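Local coordinates for acetyl-xylan esterase (Streptomyces lividans, PDB 2CC0), which probably removes acetyl groups from acetylated xylan, using a bound zinc ion as a family 4 carbohydrate esterase, at residues A[82-85]-A[86-90]. Numbering follows the deposited sequence. Where two conformers were deposited one is given.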
ATOM      1  N   SER A  82       6.603 -10.755  17.945  1.00 10.13           N
ATOM      2  CA  SER A  82       6.459 -12.190  18.159  0.50 10.46           C
ATOM      3  C   SER A  82       5.488 -12.520  19.302  1.00 10.69           C
ATOM      4  O   SER A  82       4.676 -13.434  19.175  1.00 10.33           O
ATOM      5  CB  SER A  82       7.816 -12.846  18.379  0.50 11.12           C
ATOM      6  OG  SER A  82       8.465 -12.289  19.495  0.50 10.01           O
ATOM      7  N   ARG A  83       5.545 -11.776  20.399  1.00 10.37           N
ATOM      8  CA  ARG A  83       4.633 -12.028  21.520  0.50 10.69           C
ATOM      9  C   ARG A  83       3.187 -11.797  21.099  1.00  9.79           C
ATOM     10  O   ARG A  83       2.275 -12.467  21.571  1.00 10.92           O
ATOM     11  CB  ARG A  83       4.996 -11.166  22.726  0.50 11.24           C
ATOM     12  CG  ARG A  83       6.247 -11.665  23.456  0.50 13.62           C
ATOM     13  CD  ARG A  83       7.120 -10.501  23.886  0.50 16.23           C
ATOM     14  NE  ARG A  83       6.550  -9.780  25.001  0.50 17.75           N
ATOM     15  CZ  ARG A  83       6.611  -8.465  25.188  0.50 18.64           C
ATOM     16  NH1 ARG A  83       7.225  -7.670  24.323  0.50 17.42           N
ATOM     17  NH2 ARG A  83       6.048  -7.947  26.269  0.50 18.86           N
ATOM     18  N   THR A  84       2.984 -10.818  20.209  1.00  8.90           N
ATOM     19  CA  THR A  84       1.638 -10.564  19.717  1.00  8.42           C
ATOM     20  C   THR A  84       1.132 -11.685  18.768  1.00  8.76           C
ATOM     21  O   THR A  84      -0.056 -12.055  18.832  1.00  8.94           O
ATOM     22  CB  THR A  84       1.568  -9.152  19.087  1.00  7.54           C
ATOM     23  OG1 THR A  84       1.955  -8.192  20.083  1.00  8.36           O
ATOM     24  CG2 THR A  84       0.147  -8.849  18.622  1.00  7.01           C
ATOM     25  N   GLN A  85       2.017 -12.208  17.897  1.00  8.85           N
ATOM     26  CA  GLN A  85       1.674 -13.368  17.054  1.00  9.29           C
ATOM     27  C   GLN A  85       1.207 -14.508  17.965  1.00  9.40           C
ATOM     28  O   GLN A  85       0.153 -15.095  17.753  1.00  9.88           O
ATOM     29  CB  GLN A  85       2.880 -13.843  16.225  1.00  9.00           C
ATOM     30  CG  GLN A  85       3.344 -12.868  15.120  1.00 10.05           C
ATOM     31  CD  GLN A  85       2.260 -12.636  14.060  1.00 10.51           C
ATOM     32  OE1 GLN A  85       1.419 -11.741  14.203  1.00  9.49           O
ATOM     33  NE2 GLN A  85       2.240 -13.488  13.025  1.00 10.73           N
ATOM     34  N   GLN A  86       1.993 -14.752  19.011  1.00  9.85           N
ATOM     35  CA  GLN A  86       1.717 -15.834  19.960  1.00 11.25           C
ATOM     36  C   GLN A  86       0.399 -15.597  20.708  1.00 11.20           C
ATOM     37  O   GLN A  86      -0.397 -16.523  20.879  1.00 12.23           O
ATOM     38  CB  GLN A  86       2.887 -15.954  20.943  1.00 12.41           C
ATOM     39  CG  GLN A  86       4.189 -16.475  20.307  1.00 16.61           C
ATOM     40  CD  GLN A  86       5.450 -16.019  21.052  1.00 24.55           C
ATOM     41  OE1 GLN A  86       5.376 -15.524  22.180  1.00 25.10           O
ATOM     42  NE2 GLN A  86       6.615 -16.161  20.402  1.00 25.38           N
ATOM     43  N   ALA A  87       0.166 -14.367  21.165  1.00 10.54           N
ATOM     44  CA  ALA A  87      -1.046 -14.097  21.957  1.00  9.90           C
ATOM     45  C   ALA A  87      -2.307 -14.240  21.105  1.00 10.04           C
ATOM     46  O   ALA A  87      -3.325 -14.788  21.552  1.00 10.97           O
ATOM     47  CB  ALA A  87      -0.989 -12.717  22.611  1.00 10.29           C
ATOM     48  N   ILE A  88      -2.258 -13.725  19.872  1.00  9.38           N
ATOM     49  CA  ILE A  88      -3.432 -13.817  19.008  1.00  9.11           C
ATOM     50  C   ILE A  88      -3.713 -15.272  18.594  1.00  9.27           C
ATOM     51  O   ILE A  88      -4.866 -15.752  18.674  1.00 10.43           O
ATOM     52  CB  ILE A  88      -3.310 -12.855  17.792  1.00  8.27           C
ATOM     53  CG1 ILE A  88      -3.283 -11.403  18.307  1.00  7.91           C
ATOM     54  CG2 ILE A  88      -4.419 -13.125  16.770  1.00  9.38           C
ATOM     55  CD1 ILE A  88      -2.839 -10.352  17.257  1.00  9.74           C
ATOM     56  N   ALA A  89      -2.668 -15.977  18.181  1.00 10.36           N
ATOM     57  CA  ALA A  89      -2.828 -17.384  17.820  1.00 10.42           C
ATOM     58  C   ALA A  89      -3.332 -18.214  18.998  1.00 11.44           C
ATOM     59  O   ALA A  89      -4.241 -19.057  18.844  1.00 13.04           O
ATOM     60  CB  ALA A  89      -1.509 -17.927  17.290  1.00 10.93           C
ATOM     61  N   GLY A  90      -2.735 -17.983  20.161  1.00 11.15           N
ATOM     62  CA  GLY A  90      -3.112 -18.701  21.394  1.00 12.72           C
ATOM     63  C   GLY A  90      -4.567 -18.503  21.764  1.00 13.02           C
ATOM     64  O   GLY A  90      -5.215 -19.405  22.300  1.00 14.63           O
TER
HETATM   65  O   HOH W   1       7.995 -14.374  21.529  1.00 33.48           O
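Thr84 and Ile88, one helical turn apart, run alongside each other in the same direction, with CG2 of Thr84 3.6 Å from CD1 of Ile88. The first torsion of Thr84 (chi1 -58°) puts CG2 opposite the backbone N and turns OG1 back to hydrogen-bond the carbonyl O of Glu80; Ile88 brings CD1 alongside through a CG1 beside its own N and an extended chi2 of 167°. The Ile88 N to Thr84 O hydrogen bond (3.0 Å) ties the same pair through the backbone.

On the outer side, Gln86 runs back along the helix, stretched out past its CG, and lays its amide beside the Ser82 carbonyl, CD 3.3 Å from Ser82 O. That oxygen also accepts the bond from Gln86 N (3.0 Å). In the conformer given, a water donates to Ser82 OG at 3.0 Å; its link to Gln86 NE2, at 2.5 Å, is too short to be trusted. Ser82 OG is held in turn by the carbonyl O of Asp78. The Arg83 and Gln86 side chains pass each other, guanidinium and amide planes 67° apart, and Arg83 makes a cation-pi contact with Tyr64.

Inward, Ile88 packs on Val59 of strand 58-61 and Ala42 of helix 39-44, while the buried Gln85 amide is satisfied by Asn61 ND2 and Pro96 O. Ser82-Gln86 and Thr84-Ile88 are ordinary i to i+4 pairs in the last turns of amphipathic helix 74-90, whose inner face packs against the parallel sheet of the polysaccharide deacetylase fold and whose outer face carries Gln86.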